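PDB 6VXC: trans-4-hydroxy-L-proline dehydratase, which catalyses the radical-dependent dehydration of trans-4-hydroxy-L-proline to (S)-1-pyrroline-5-carboxylate in the anaerobic breakdown of hydroxyproline. Local coordinates for residues A[154-159]-A[529-534]; A[168-173]-A[665-670]. All coordinates share one frame; numbering follows the deposited sequence.

Contact 1 (A[154-159]-A[529-534]); sequences NAMTPE and AVIENI
A155 and V530 bring the backbones of 154-159 and 529-534 closest, with their CA atoms 7.5 Å apart, where the link between helices 148-155 and 158-166 passes a turn of the long helix 506-538. The contact is small, burying 154 Å² over both sides, and wholly apolar. V530 receives two methyl groups, those of A155 and M156. Its CG1, turned anti to the backbone N (chi1 169°), lies 3.8 Å from CB of A155 and 3.7 Å from CE of M156, so one branch of the valine serves both neighbours. The CB bonds of A155 and V530 each point at the opposite segment, whereas M156 gets there by bending. With its chain folded at chi2 (-66°) and again at chi3 (96°), the thioether swings its terminal methyl back to the helix and runs past V530 in the opposite direction. The same methyl reaches I531, its CE standing 4.3 Å from CG1 of that residue on the buried side. Within helix 506-538, A529 O takes hydrogen bonds from N and ND2 of N533, which reach it from opposite faces of the carbonyl plane. At the end of the link, T157 N-caps helix 158-166, its OG1 hydrogen-bonded to W160 N. I531 and I534 also touch I152, extending the join along helix 148-155, while E532 of helix 506-538 binds the backbone N atoms of V653 and C654.

Contact 2 (A[168-173]-A[665-670]); sequences MFTEFM and TTCHIY
The start of helix 667-673 meets an extended loop in the protein interior, within the pyruvate formate lyase-like part of this glycyl radical enzyme; C667 lies about 10 Å, side chain to side chain, from C454, the probable site of the cysteine radical intermediate. T170 carries the loop's side of the meeting. Its CG2 touches C667 SG at 3.7 Å and approaches the edge of the Y670 ring, near the ring plane, 4.1 Å from CE2. C667 and Y670, one helical turn apart, both send their side chains anti to the backbone N (chi1 -161° and 166°), and SG of the cysteine lies in the plane of the tyrosine ring at its edge. One methyl group thus meets a thiol and an aromatic rim that already adjoin each other. A water joins the segments beside this apolar patch: it donates to F169 O at 2.8 Å and accepts from Y670 OH at 2.5 Å, also in the ring plane. The hydroxyl of T170 is engaged elsewhere, hydrogen-bonded to E353 and to Y470 N. E171 OE2 accepts a hydrogen bond from M173 N at 2.9 Å on its anti side, tilted from the carboxylate plane, while OE1 forms a salt bridge with K524 of helix 506-538. The loop pairs through M168, T170 and F172 with strand 463-472, and T170 and Y670 both pack on I349 of helix 348-353.

Overall arrangement
From the N terminus, the chain passes through 154-159 and, after helix 158-166, through 168-173; only much later does it return, first along helix 506-538 and then into helix 667-673. Contact 1 therefore closes a loop of 369 residues and contact 2 one of 491, and the two loops cross because their segments alternate. Their centres are 18 Å apart, contact 1 nearer the periphery and contact 2 nearer the centre of the chain. They also touch, as I531 packs against E171 and M173. Helix 506-538 thus has the link around 154-159 and the loop 168-173 against it, and T170 of that loop in turn touches the start of helix 667-673, deeper in the protein.

Contact 1 (A[154-159]-A[529-534])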
# COMPACT_ATOMS: atom_id res chain seq x y z
N ASN A 154 -14.76 8.46 18.86
CA ASN A 154 -15.91 8.66 19.74
C ASN A 154 -17.09 7.77 19.38
O ASN A 154 -17.98 7.60 20.21
CB ASN A 154 -16.32 10.13 19.72
CG ASN A 154 -15.26 11.00 20.36
OD1 ASN A 154 -14.48 10.51 21.18
ND2 ASN A 154 -15.23 12.27 20.00
N ALA A 155 -17.12 7.20 18.18
CA ALA A 155 -18.23 6.33 17.80
C ALA A 155 -17.96 4.85 18.02
O ALA A 155 -18.87 4.04 17.83
CB ALA A 155 -18.60 6.57 16.33
N MET A 156 -16.75 4.46 18.42
CA MET A 156 -16.42 3.05 18.56
C MET A 156 -16.93 2.51 19.89
O MET A 156 -17.00 3.23 20.89
CB MET A 156 -14.91 2.85 18.45
CG MET A 156 -14.31 3.21 17.07
SD MET A 156 -14.87 2.15 15.75
CE MET A 156 -16.22 3.11 15.09
N THR A 157 -17.28 1.22 19.91
CA THR A 157 -17.73 0.59 21.13
C THR A 157 -16.55 0.38 22.08
O THR A 157 -15.40 0.37 21.66
CB THR A 157 -18.37 -0.77 20.85
OG1 THR A 157 -17.37 -1.68 20.37
CG2 THR A 157 -19.50 -0.66 19.86
N PRO A 158 -16.83 0.19 23.37
CA PRO A 158 -15.74 -0.15 24.30
C PRO A 158 -15.05 -1.46 23.96
O PRO A 158 -13.85 -1.59 24.23
CB PRO A 158 -16.45 -0.22 25.66
CG PRO A 158 -17.89 -0.23 25.39
CD PRO A 158 -18.12 0.39 24.05
N GLU A 159 -15.76 -2.42 23.39
CA GLU A 159 -15.12 -3.66 22.97
C GLU A 159 -14.11 -3.43 21.84
O GLU A 159 -13.04 -4.04 21.83
CB GLU A 159 -16.18 -4.69 22.54
CG GLU A 159 -17.06 -5.25 23.65
CD GLU A 159 -18.26 -4.38 24.01
OE1 GLU A 159 -18.47 -3.29 23.44
OE2 GLU A 159 -19.02 -4.81 24.90
N ALA A 529 -18.06 -0.54 9.59
CA ALA A 529 -19.29 -0.01 8.99
C ALA A 529 -19.52 1.43 9.41
O ALA A 529 -19.84 2.29 8.58
CB ALA A 529 -20.49 -0.89 9.35
N VAL A 530 -19.36 1.72 10.70
CA VAL A 530 -19.41 3.10 11.17
C VAL A 530 -18.41 3.96 10.41
O VAL A 530 -18.72 5.08 9.99
CB VAL A 530 -19.16 3.16 12.69
CG1 VAL A 530 -18.95 4.60 13.15
CG2 VAL A 530 -20.34 2.52 13.45
N ILE A 531 -17.18 3.46 10.26
CA ILE A 531 -16.12 4.24 9.61
C ILE A 531 -16.43 4.46 8.14
O ILE A 531 -16.16 5.53 7.59
CB ILE A 531 -14.75 3.56 9.83
CG1 ILE A 531 -14.36 3.69 11.31
CG2 ILE A 531 -13.67 4.16 8.92
CD1 ILE A 531 -13.26 2.77 11.72
N GLU A 532 -16.99 3.45 7.48
CA GLU A 532 -17.37 3.60 6.09
C GLU A 532 -18.38 4.73 5.91
O GLU A 532 -18.28 5.53 4.97
CB GLU A 532 -17.93 2.29 5.55
CG GLU A 532 -18.10 2.27 4.06
CD GLU A 532 -18.58 0.94 3.50
OE1 GLU A 532 -18.63 -0.06 4.25
OE2 GLU A 532 -18.89 0.93 2.29
N ASN A 533 -19.36 4.83 6.82
CA ASN A 533 -20.31 5.94 6.78
C ASN A 533 -19.62 7.28 6.95
O ASN A 533 -19.91 8.24 6.23
CB ASN A 533 -21.37 5.76 7.86
CG ASN A 533 -22.44 4.82 7.44
OD1 ASN A 533 -23.37 5.22 6.76
ND2 ASN A 533 -22.34 3.57 7.85
N ILE A 534 -18.74 7.37 7.94
CA ILE A 534 -18.06 8.62 8.24
C ILE A 534 -17.25 9.10 7.04
O ILE A 534 -17.33 10.27 6.64
CB ILE A 534 -17.19 8.47 9.50
CG1 ILE A 534 -18.07 8.33 10.74
CG2 ILE A 534 -16.20 9.60 9.61
CD1 ILE A 534 -17.30 8.01 12.04

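Contact 2 (A[168-173]-A[665-670])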
# COMPACT_ATOMS: atom_id res chain seq x y z
N MET A 168 -5.15 -6.31 18.90
CA MET A 168 -5.85 -7.36 18.17
C MET A 168 -5.97 -7.01 16.68
O MET A 168 -6.07 -7.90 15.84
CB MET A 168 -7.26 -7.58 18.74
CG MET A 168 -7.32 -8.02 20.20
SD MET A 168 -6.21 -9.43 20.56
CE MET A 168 -6.76 -10.69 19.39
N PHE A 169 -6.06 -5.73 16.36
CA PHE A 169 -6.19 -5.31 14.97
C PHE A 169 -5.83 -3.84 14.90
O PHE A 169 -5.65 -3.18 15.92
CB PHE A 169 -7.59 -5.60 14.43
CG PHE A 169 -8.74 -4.96 15.22
CD1 PHE A 169 -9.01 -3.60 15.10
CD2 PHE A 169 -9.56 -5.73 16.02
CE1 PHE A 169 -10.09 -3.02 15.79
CE2 PHE A 169 -10.64 -5.16 16.73
CZ PHE A 169 -10.90 -3.80 16.61
N THR A 170 -5.69 -3.33 13.68
CA THR A 170 -5.43 -1.91 13.47
C THR A 170 -6.60 -1.30 12.71
O THR A 170 -7.52 -1.99 12.30
CB THR A 170 -4.11 -1.66 12.71
OG1 THR A 170 -4.28 -2.04 11.34
CG2 THR A 170 -2.93 -2.44 13.32
N GLU A 171 -6.54 0.02 12.51
CA GLU A 171 -7.61 0.78 11.86
C GLU A 171 -7.02 1.73 10.82
O GLU A 171 -6.39 2.73 11.18
CB GLU A 171 -8.43 1.56 12.88
CG GLU A 171 -9.46 2.45 12.21
CD GLU A 171 -10.26 1.72 11.15
OE1 GLU A 171 -10.80 0.64 11.47
OE2 GLU A 171 -10.34 2.20 10.02
N PHE A 172 -7.26 1.44 9.54
CA PHE A 172 -6.59 2.18 8.48
C PHE A 172 -7.09 3.61 8.35
O PHE A 172 -6.34 4.48 7.90
CB PHE A 172 -6.76 1.44 7.15
CG PHE A 172 -5.54 0.69 6.73
CD1 PHE A 172 -4.80 -0.04 7.66
CD2 PHE A 172 -5.10 0.74 5.42
CE1 PHE A 172 -3.65 -0.71 7.29
CE2 PHE A 172 -3.95 0.05 5.04
CZ PHE A 172 -3.22 -0.67 5.99
N MET A 173 -8.32 3.90 8.75
CA MET A 173 -8.88 5.22 8.47
C MET A 173 -8.75 6.19 9.65
O MET A 173 -9.37 7.26 9.64
CB MET A 173 -10.33 5.10 8.02
CG MET A 173 -10.49 5.12 6.50
SD MET A 173 -9.53 3.81 5.69
CE MET A 173 -10.50 2.36 6.07
N THR A 665 2.91 -5.43 5.94
CA THR A 665 3.79 -4.25 5.94
C THR A 665 4.75 -4.34 7.14
O THR A 665 5.57 -5.25 7.18
CB THR A 665 2.97 -2.95 5.92
OG1 THR A 665 2.00 -3.02 4.87
CG2 THR A 665 3.89 -1.75 5.67
N THR A 666 4.69 -3.43 8.11
CA THR A 666 5.49 -3.59 9.32
C THR A 666 4.64 -4.01 10.52
O THR A 666 5.14 -4.03 11.66
CB THR A 666 6.30 -2.33 9.66
OG1 THR A 666 5.44 -1.20 9.81
CG2 THR A 666 7.37 -2.02 8.58
N CYS A 667 3.38 -4.38 10.30
CA CYS A 667 2.51 -4.70 11.42
C CYS A 667 2.84 -6.04 12.07
O CYS A 667 2.42 -6.26 13.22
CB CYS A 667 1.05 -4.69 10.97
SG CYS A 667 -0.11 -4.54 12.33
N HIS A 668 3.59 -6.93 11.39
CA HIS A 668 3.99 -8.18 12.03
C HIS A 668 4.97 -7.94 13.17
O HIS A 668 5.07 -8.79 14.06
CB HIS A 668 4.58 -9.17 11.01
CG HIS A 668 5.82 -8.69 10.32
ND1 HIS A 668 5.85 -7.55 9.55
CD2 HIS A 668 7.07 -9.23 10.25
CE1 HIS A 668 7.07 -7.38 9.07
NE2 HIS A 668 7.82 -8.39 9.47
N ILE A 669 5.70 -6.82 13.15
CA ILE A 669 6.54 -6.45 14.28
C ILE A 669 5.66 -6.06 15.48
O ILE A 669 5.79 -6.63 16.56
CB ILE A 669 7.50 -5.32 13.89
CG1 ILE A 669 8.32 -5.70 12.63
CG2 ILE A 669 8.39 -4.91 15.08
CD1 ILE A 669 9.16 -6.98 12.76
N TYR A 670 4.76 -5.10 15.27
CA TYR A 670 3.85 -4.64 16.33
C TYR A 670 3.02 -5.79 16.90
O TYR A 670 2.93 -5.95 18.12
CB TYR A 670 2.94 -3.55 15.75
CG TYR A 670 1.71 -3.15 16.56
CD1 TYR A 670 1.81 -2.75 17.88
CD2 TYR A 670 0.46 -3.12 15.97
CE1 TYR A 670 0.68 -2.36 18.61
CE2 TYR A 670 -0.68 -2.72 16.69
CZ TYR A 670 -0.55 -2.35 18.01
OH TYR A 670 -1.68 -1.96 18.71
O HOH W 1 -3.83 -1.82 17.47